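Local coordinates for protein AbyA5 (Verrucosispora maris, PDB 4YWF) that catalyses acetate elimination in spirotetronate biosynthesis, acting as an esterase-like lyase with an alpha/beta-hydrolase fold, at residues 145-150 with 163-168; 168-173 with 346-351; 340-345 with 360-365. The protein carries 4 engineered substitutions. All coordinates share one frame; numbering follows the deposited sequence.

Interaction 1: residues 145-150 with 163-168; sequences LLMTGG and PELARY
Leu145 pushes a single methyl, CD2, against the forked end of Leu165, where strand and helix of a beta-alpha-beta crossover in the alpha/beta-hydrolase sheet face each other. The unit runs from strand 143-148 through helix 162-167 to strand 171-174, which lies beside the first strand and parallel to it, so the helix must lie over the sheet, and Leu165 carries the contact from the helix side. Its two methyls share the work: CD2 comes to 3.7 Å from Leu145 CD2, and CD1 lies 3.9 Å from the same Leu145 CD2, so one strand methyl is met by both branches of the helix leucine. The two side chains cross at about a right angle. Leu145 reaches this position because its CG is trans to its own backbone N (chi1 -180°), which carries the branch out from the strand toward the helix. Two residues farther along the same strand face, Met147, built as selenomethionine, runs almost fully extended and brings its selenium toward the CD1 branch of Leu165. Wholly apolar and buried, the contact contains no hydrogen bond between the segments. Around it, Leu165 also rests on Ala172 of the next strand, while Met214 of strand 207-215 touches both Leu145 and Met147. The strand then opens into Gly149 and Gly150, at the strand end where alpha/beta hydrolases commonly place oxyanion-hole residues. The looser touch is Met147 SE to Leu165 CD1, at 4.3 Å.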
loop_
_atom_site.group_PDB
_atom_site.type_symbol
_atom_site.label_atom_id
_atom_site.label_comp_id
_atom_site.label_asym_id
_atom_site.label_seq_id
_atom_site.Cartn_x
_atom_site.Cartn_y
_atom_site.Cartn_z
ATOM N N LEU A 145 -1.089 1.912 14.126
ATOM C CA LEU A 145 -0.551 1.183 12.982
ATOM C C LEU A 145 -1.059 1.798 11.693
ATOM O O LEU A 145 -2.269 1.753 11.388
ATOM C CB LEU A 145 -0.818 -0.304 13.046
ATOM C CG LEU A 145 -0.292 -1.155 11.893
ATOM C CD1 LEU A 145 1.211 -1.209 11.723
ATOM C CD2 LEU A 145 -0.765 -2.550 12.198
ATOM N N LEU A 146 -0.145 2.471 10.983
ATOM C CA LEU A 146 -0.513 3.028 9.721
ATOM C C LEU A 146 -0.250 2.011 8.574
ATOM O O LEU A 146 0.849 1.520 8.425
ATOM C CB LEU A 146 0.238 4.326 9.470
ATOM C CG LEU A 146 -0.037 5.552 10.326
ATOM C CD1 LEU A 146 0.749 6.699 9.806
ATOM C CD2 LEU A 146 -1.499 5.985 10.392
HETATM N N MSE A 147 -1.243 1.736 7.741
HETATM C CA MSE A 147 -1.071 0.749 6.666
HETATM C C MSE A 147 -1.364 1.296 5.347
HETATM O O MSE A 147 -2.479 1.834 5.134
HETATM C CB MSE A 147 -1.969 -0.430 6.922
HETATM C CG MSE A 147 -1.621 -1.555 5.944
HETATM SE SE MSE A 147 -2.109 -3.313 6.694
HETATM C CE MSE A 147 -1.380 -4.541 5.313
ATOM N N THR A 148 -0.427 1.091 4.421
ATOM C CA THR A 148 -0.575 1.449 3.022
ATOM C C THR A 148 0.091 0.446 2.083
ATOM O O THR A 148 1.057 -0.194 2.418
ATOM C CB THR A 148 0.083 2.827 2.710
ATOM O OG1 THR A 148 1.483 2.802 3.053
ATOM C CG2 THR A 148 -0.587 3.940 3.474
ATOM N N GLY A 149 -0.469 0.303 0.895
ATOM C CA GLY A 149 0.104 -0.507 -0.146
ATOM C C GLY A 149 0.864 0.354 -1.175
ATOM O O GLY A 149 1.172 1.518 -0.940
ATOM N N GLY A 150 1.206 -0.297 -2.283
ATOM C CA GLY A 150 1.864 0.295 -3.402
ATOM C C GLY A 150 0.914 0.915 -4.399
ATOM O O GLY A 150 -0.205 1.325 -4.057
ATOM N N PRO A 163 -10.190 -5.161 12.198
ATOM C CA PRO A 163 -10.560 -5.632 13.557
ATOM C C PRO A 163 -9.467 -6.493 14.176
ATOM O O PRO A 163 -9.251 -6.419 15.385
ATOM C CB PRO A 163 -11.842 -6.498 13.324
ATOM C CG PRO A 163 -12.309 -6.114 11.972
ATOM C CD PRO A 163 -11.141 -5.588 11.174
ATOM N N GLU A 164 -8.802 -7.312 13.372
ATOM C CA GLU A 164 -7.758 -8.187 13.928
ATOM C C GLU A 164 -6.520 -7.394 14.320
ATOM O O GLU A 164 -5.931 -7.646 15.346
ATOM C CB GLU A 164 -7.405 -9.289 12.974
ATOM C CG GLU A 164 -8.548 -10.271 12.799
ATOM C CD GLU A 164 -9.066 -10.306 11.383
ATOM O OE1 GLU A 164 -8.552 -11.153 10.639
ATOM O OE2 GLU A 164 -9.976 -9.494 11.015
ATOM N N LEU A 165 -6.159 -6.378 13.547
ATOM C CA LEU A 165 -5.110 -5.428 13.993
ATOM C C LEU A 165 -5.447 -4.637 15.270
ATOM O O LEU A 165 -4.625 -4.500 16.179
ATOM C CB LEU A 165 -4.780 -4.461 12.861
ATOM C CG LEU A 165 -4.159 -5.034 11.599
ATOM C CD1 LEU A 165 -4.040 -3.922 10.532
ATOM C CD2 LEU A 165 -2.799 -5.643 11.852
ATOM N N ALA A 166 -6.670 -4.132 15.387
ATOM C CA ALA A 166 -7.100 -3.558 16.662
ATOM C C ALA A 166 -7.002 -4.572 17.844
ATOM O O ALA A 166 -6.636 -4.182 18.953
ATOM C CB ALA A 166 -8.501 -3.012 16.558
ATOM N N ARG A 167 -7.281 -5.850 17.562
ATOM C CA ARG A 167 -7.257 -6.921 18.571
ATOM C C ARG A 167 -5.825 -7.094 19.104
ATOM O O ARG A 167 -5.646 -7.516 20.261
ATOM C CB ARG A 167 -7.787 -8.251 17.989
ATOM C CG ARG A 167 -9.110 -8.742 18.569
ATOM C CD ARG A 167 -10.230 -8.967 17.537
ATOM N NE ARG A 167 -10.024 -10.086 16.601
ATOM C CZ ARG A 167 -10.071 -11.384 16.921
ATOM N NH1 ARG A 167 -9.850 -12.306 15.991
ATOM N NH2 ARG A 167 -10.316 -11.773 18.173
ATOM N N TYR A 168 -4.815 -6.737 18.293
ATOM C CA TYR A 168 -3.444 -6.681 18.796
ATOM C C TYR A 168 -3.115 -5.394 19.574
ATOM O O TYR A 168 -1.958 -5.176 19.932
ATOM C CB TYR A 168 -2.469 -6.910 17.687
ATOM C CG TYR A 168 -2.336 -8.353 17.212
ATOM C CD1 TYR A 168 -1.803 -9.329 18.053
ATOM C CD2 TYR A 168 -2.659 -8.723 15.922
ATOM C CE1 TYR A 168 -1.653 -10.651 17.624
ATOM C CE2 TYR A 168 -2.496 -10.025 15.474
ATOM C CZ TYR A 168 -2.003 -10.985 16.338
ATOM O OH TYR A 168 -1.837 -12.287 15.922
#

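Interaction 2: residues 168-173 with 346-351; sequences YGFAAV and AQVLEM
This is a buried apolar contact between the turn leading into strand 171-174 and the last turns of a late helix, and it packs segments far apart in sequence against each other beside the sheet. Two aromatic rings from residues 168-173 receive two aliphatic side chains from helix 337-351. Leu349 is the shared partner. Its CB leaves the helix at a slant to the other segment, but the branched end swings nearer, one methyl touching both rings and the other the tyrosine alone. CD2 fits in the angle between them, 3.9 Å from Phe170 CE2 and 4.1 Å from Tyr168 CD1. The other methyl, CD1, lies over one face of the Tyr168 ring, 4.1 Å from Tyr168 CE1, and the leucine and tyrosine side chains cross nearly perpendicularly. In the alpha/beta-hydrolase fold of this protein, helix 337-351 follows the edge strand 322-327 and doubles back across one side of the sheet, which explains how it meets a turn some 170 residues earlier. One residue back, Val348 meets the outer end of Phe170, its CG2 3.9 Å from Phe170 CZ. That methyl stands trans to the valine backbone N, leaving CG1 in the crowded position between N and the carbonyl carbon (chi1 62°). Phe170 and Val348 run past each other in opposite directions. Between the two aromatic residues, Gly169 takes a positive phi of 94°, a backbone shape that glycine adopts readily, and so lets the chain turn before strand 171-174 begins. Beyond the pair of segments, Leu145 of the neighbouring strand 143-148 touches both Phe170 and Val348, and His358 makes an edge-to-face ring contact with Tyr168.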
loop_
_atom_site.group_PDB
_atom_site.type_symbol
_atom_site.label_atom_id
_atom_site.label_comp_id
_atom_site.label_asym_id
_atom_site.label_seq_id
_atom_site.Cartn_x
_atom_site.Cartn_y
_atom_site.Cartn_z
ATOM N N TYR A 168 -4.815 -6.737 18.293
ATOM C CA TYR A 168 -3.444 -6.681 18.796
ATOM C C TYR A 168 -3.115 -5.394 19.574
ATOM O O TYR A 168 -1.958 -5.176 19.932
ATOM C CB TYR A 168 -2.469 -6.910 17.687
ATOM C CG TYR A 168 -2.336 -8.353 17.212
ATOM C CD1 TYR A 168 -1.803 -9.329 18.053
ATOM C CD2 TYR A 168 -2.659 -8.723 15.922
ATOM C CE1 TYR A 168 -1.653 -10.651 17.624
ATOM C CE2 TYR A 168 -2.496 -10.025 15.474
ATOM C CZ TYR A 168 -2.003 -10.985 16.338
ATOM O OH TYR A 168 -1.837 -12.287 15.922
ATOM N N GLY A 169 -4.114 -4.554 19.863
ATOM C CA GLY A 169 -3.869 -3.326 20.658
ATOM C C GLY A 169 -3.587 -2.000 19.918
ATOM O O GLY A 169 -3.316 -0.962 20.516
ATOM N N PHE A 170 -3.716 -2.010 18.618
ATOM C CA PHE A 170 -3.407 -0.806 17.833
ATOM C C PHE A 170 -4.663 0.005 17.551
ATOM O O PHE A 170 -5.762 -0.556 17.382
ATOM C CB PHE A 170 -2.875 -1.195 16.480
ATOM C CG PHE A 170 -1.537 -1.875 16.519
ATOM C CD1 PHE A 170 -0.409 -1.154 16.780
ATOM C CD2 PHE A 170 -1.436 -3.220 16.287
ATOM C CE1 PHE A 170 0.848 -1.759 16.811
ATOM C CE2 PHE A 170 -0.189 -3.853 16.283
ATOM C CZ PHE A 170 0.955 -3.118 16.565
ATOM N N ALA A 171 -4.447 1.301 17.390
ATOM C CA ALA A 171 -5.264 2.118 16.536
ATOM C C ALA A 171 -4.757 1.976 15.083
ATOM O O ALA A 171 -3.717 2.492 14.721
ATOM C CB ALA A 171 -5.204 3.543 17.015
ATOM N N ALA A 172 -5.520 1.256 14.263
ATOM C CA ALA A 172 -5.120 0.822 12.927
ATOM C C ALA A 172 -5.836 1.704 11.896
ATOM O O ALA A 172 -7.028 1.936 11.997
ATOM C CB ALA A 172 -5.425 -0.671 12.696
ATOM N N VAL A 173 -5.062 2.261 10.972
ATOM C CA VAL A 173 -5.590 3.148 9.955
ATOM C C VAL A 173 -5.052 2.733 8.595
ATOM O O VAL A 173 -3.814 2.757 8.351
ATOM C CB VAL A 173 -5.138 4.563 10.171
ATOM C CG1 VAL A 173 -5.672 5.438 9.053
ATOM C CG2 VAL A 173 -5.593 5.073 11.534
ATOM N N ALA A 346 5.043 -10.173 12.944
ATOM C CA ALA A 346 5.948 -10.434 14.027
ATOM C C ALA A 346 6.871 -9.252 14.219
ATOM O O ALA A 346 7.141 -8.835 15.325
ATOM C CB ALA A 346 6.762 -11.671 13.721
ATOM N N GLN A 347 7.339 -8.691 13.106
ATOM C CA GLN A 347 8.177 -7.525 13.169
ATOM C C GLN A 347 7.470 -6.299 13.818
ATOM O O GLN A 347 8.052 -5.654 14.674
ATOM C CB GLN A 347 8.672 -7.151 11.757
ATOM C CG GLN A 347 9.781 -8.074 11.271
ATOM C CD GLN A 347 11.086 -7.817 11.992
ATOM O OE1 GLN A 347 11.464 -6.672 12.263
ATOM N NE2 GLN A 347 11.817 -8.874 12.240
ATOM N N VAL A 348 6.233 -5.972 13.416
ATOM C CA VAL A 348 5.578 -4.789 14.005
ATOM C C VAL A 348 5.210 -5.016 15.450
ATOM O O VAL A 348 5.328 -4.124 16.253
ATOM C CB VAL A 348 4.355 -4.277 13.278
ATOM C CG1 VAL A 348 3.235 -5.281 13.230
ATOM C CG2 VAL A 348 3.876 -3.003 13.998
ATOM N N LEU A 349 4.886 -6.244 15.826
ATOM C CA LEU A 349 4.635 -6.490 17.236
ATOM C C LEU A 349 5.861 -6.342 18.117
ATOM O O LEU A 349 5.743 -5.860 19.256
ATOM C CB LEU A 349 4.029 -7.860 17.449
ATOM C CG LEU A 349 2.680 -8.129 16.796
ATOM C CD1 LEU A 349 2.268 -9.578 17.015
ATOM C CD2 LEU A 349 1.593 -7.199 17.304
ATOM N N GLU A 350 7.022 -6.748 17.619
ATOM C CA GLU A 350 8.265 -6.554 18.318
ATOM C C GLU A 350 8.594 -5.103 18.446
ATOM O O GLU A 350 8.845 -4.658 19.533
ATOM C CB GLU A 350 9.404 -7.268 17.620
ATOM C CG GLU A 350 10.721 -7.231 18.373
ATOM C CD GLU A 350 11.580 -6.067 17.935
ATOM O OE1 GLU A 350 11.320 -5.505 16.873
ATOM O OE2 GLU A 350 12.457 -5.655 18.691
HETATM N N MSE A 351 8.567 -4.352 17.325
HETATM C CA MSE A 351 8.891 -2.954 17.345
HETATM C C MSE A 351 8.021 -2.153 18.263
HETATM O O MSE A 351 8.465 -1.174 18.831
HETATM C CB MSE A 351 8.687 -2.305 15.956
HETATM C CG MSE A 351 9.648 -2.825 14.953
HETATM SE SE MSE A 351 9.144 -2.093 13.191
HETATM C CE MSE A 351 10.351 -3.212 12.174
#

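Interaction 3: residues 340-345 with 360-365; sequences TRLWTL and AAVDGA
From CB, the side chain of Leu342 sets out toward helix 356-365, divides at CG, and closes on Ala365 and Val362 with its two methyls. The arrangement is a helical hairpin: helix 337-351 and helix 356-365 are joined by a short connection, and the segments concerned run roughly antiparallel, at 146° between their directions, with axes 9.5 Å apart at closest approach. At the tip of Leu342, CD1 rests against the backbone of Ala365, 3.9 Å from Ala365 O, and on its methyl, with Ala365 CB at 4.1 Å. The second branch, CD2, reaches the same Ala365 CB and lies 4.3 Å from Val362 CG1. The alanine methyl therefore has both ends of the leucine fork beside it, toward the more exposed margin of the contact. Val362 works on the inner side and is buried. Its two methyls part company: CG1 packs on the backbone carbonyl of Leu342, 3.9 Å from Leu342 O, whereas CG2 is directed at Leu345. Leu345 and Leu342 lie three residues apart on one helix and Val362 and Ala365 three apart on the other, so each side offers a short ridge of apolar groups. The CA atoms of Leu342 and Val362 are the nearest pair across the segments, 6.8 Å apart. Trp343 turns its CB away from this hairpin and packs on Ala297 and Val299, against the sheet; Tyr168 touches both Leu345 and Val362. With CG set opposite the backbone N about the CA-CB bond, Leu345 extends its CD2 branch to the valine; the Leu345 and Val362 side chains cross at about a right angle, with Leu345 CD2 4.0 Å from Val362 CG2.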
loop_
_atom_site.group_PDB
_atom_site.type_symbol
_atom_site.label_atom_id
_atom_site.label_comp_id
_atom_site.label_asym_id
_atom_site.label_seq_id
_atom_site.Cartn_x
_atom_site.Cartn_y
_atom_site.Cartn_z
ATOM N N THR A 340 4.948 -14.110 4.591
ATOM C CA THR A 340 5.145 -12.674 4.579
ATOM C C THR A 340 4.213 -11.998 5.574
ATOM O O THR A 340 4.645 -11.138 6.326
ATOM C CB THR A 340 4.920 -12.063 3.193
ATOM O OG1 THR A 340 5.924 -12.535 2.301
ATOM C CG2 THR A 340 4.977 -10.516 3.262
ATOM N N ARG A 341 2.954 -12.405 5.600
ATOM C CA ARG A 341 1.972 -11.831 6.516
ATOM C C ARG A 341 2.413 -12.090 7.974
ATOM O O ARG A 341 2.414 -11.171 8.845
ATOM C CB ARG A 341 0.605 -12.477 6.255
ATOM N N LEU A 342 2.893 -13.306 8.217
ATOM C CA LEU A 342 3.367 -13.634 9.573
ATOM C C LEU A 342 4.667 -12.921 9.933
ATOM O O LEU A 342 4.826 -12.438 11.058
ATOM C CB LEU A 342 3.495 -15.151 9.786
ATOM C CG LEU A 342 2.085 -15.771 9.912
ATOM C CD1 LEU A 342 2.164 -17.282 9.773
ATOM C CD2 LEU A 342 1.342 -15.371 11.181
ATOM N N TRP A 343 5.606 -12.829 9.009
ATOM C CA TRP A 343 6.895 -12.230 9.376
ATOM C C TRP A 343 6.703 -10.760 9.674
ATOM O O TRP A 343 7.253 -10.252 10.678
ATOM C CB TRP A 343 7.938 -12.492 8.327
ATOM C CG TRP A 343 9.342 -12.066 8.640
ATOM C CD1 TRP A 343 10.318 -12.844 9.181
ATOM C CD2 TRP A 343 9.984 -10.815 8.295
ATOM N NE1 TRP A 343 11.508 -12.145 9.228
ATOM C CE2 TRP A 343 11.339 -10.917 8.672
ATOM C CE3 TRP A 343 9.554 -9.645 7.668
ATOM C CZ2 TRP A 343 12.259 -9.861 8.493
ATOM C CZ3 TRP A 343 10.466 -8.603 7.483
ATOM C CH2 TRP A 343 11.788 -8.711 7.902
ATOM N N THR A 344 5.912 -10.084 8.838
ATOM C CA THR A 344 5.704 -8.656 8.945
ATOM C C THR A 344 4.971 -8.349 10.224
ATOM O O THR A 344 5.313 -7.424 10.986
ATOM C CB THR A 344 4.983 -8.028 7.723
ATOM O OG1 THR A 344 3.721 -8.664 7.443
ATOM C CG2 THR A 344 5.837 -8.143 6.512
ATOM N N LEU A 345 3.970 -9.132 10.483
ATOM C CA LEU A 345 3.280 -9.034 11.718
ATOM C C LEU A 345 4.202 -9.151 12.947
ATOM O O LEU A 345 4.202 -8.283 13.837
ATOM C CB LEU A 345 2.136 -10.036 11.713
ATOM C CG LEU A 345 1.312 -10.041 12.962
ATOM C CD1 LEU A 345 0.714 -8.630 13.204
ATOM C CD2 LEU A 345 0.234 -11.103 12.833
ATOM N N ALA A 360 4.507 -14.453 21.128
ATOM C CA ALA A 360 4.816 -15.915 21.126
ATOM C C ALA A 360 3.841 -16.748 20.262
ATOM O O ALA A 360 4.264 -17.650 19.572
ATOM C CB ALA A 360 4.814 -16.437 22.539
ATOM N N ALA A 361 2.548 -16.441 20.290
ATOM C CA ALA A 361 1.613 -17.124 19.351
ATOM C C ALA A 361 1.966 -16.828 17.897
ATOM O O ALA A 361 1.916 -17.718 17.051
ATOM C CB ALA A 361 0.157 -16.746 19.620
ATOM N N VAL A 362 2.301 -15.575 17.576
ATOM C CA VAL A 362 2.714 -15.289 16.175
ATOM C C VAL A 362 4.049 -15.957 15.835
ATOM O O VAL A 362 4.224 -16.429 14.732
ATOM C CB VAL A 362 2.764 -13.775 15.894
ATOM C CG1 VAL A 362 3.342 -13.458 14.520
ATOM C CG2 VAL A 362 1.353 -13.187 16.033
ATOM N N ASP A 363 4.985 -15.935 16.779
ATOM C CA ASP A 363 6.303 -16.576 16.615
ATOM C C ASP A 363 6.199 -18.078 16.360
ATOM O O ASP A 363 6.920 -18.606 15.522
ATOM C CB ASP A 363 7.231 -16.288 17.811
ATOM C CG ASP A 363 7.935 -14.936 17.704
ATOM O OD1 ASP A 363 8.216 -14.468 16.558
ATOM O OD2 ASP A 363 8.202 -14.320 18.766
ATOM N N GLY A 364 5.276 -18.738 17.052
ATOM C CA GLY A 364 4.978 -20.140 16.813
ATOM C C GLY A 364 4.407 -20.381 15.429
ATOM O O GLY A 364 4.925 -21.209 14.678
ATOM N N ALA A 365 3.352 -19.643 15.076
ATOM C CA ALA A 365 2.823 -19.700 13.730
ATOM C C ALA A 365 3.936 -19.397 12.707
ATOM O O ALA A 365 4.050 -20.109 11.698
ATOM C CB ALA A 365 1.626 -18.774 13.590
#

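Overall arrangement
The three contacts form a run of neighbouring side-chain contacts from the sheet outward to helix 356-365. Interactions 1 and 2, whose centres are 7 Å apart, are tied by neighbouring strands: Leu145 N lies 2.8 Å from Ala171 O and Met147 N 2.8 Å from Val173 O, both probable hydrogen bonds. Tyr168 lies in both ranges but, of these two, makes contacts only in interaction 2; its OH lies 3.3 Å from Val362 CG2 of interaction 3. Interactions 2 and 3, with centres 12 Å apart, use successive turns of helix 337-351 and also meet where Leu349 CD1 lies 3.9 Å from Val362 CG2. Only interaction 1 includes the Gly149-Gly150 strand end, probably close to the catalytic region.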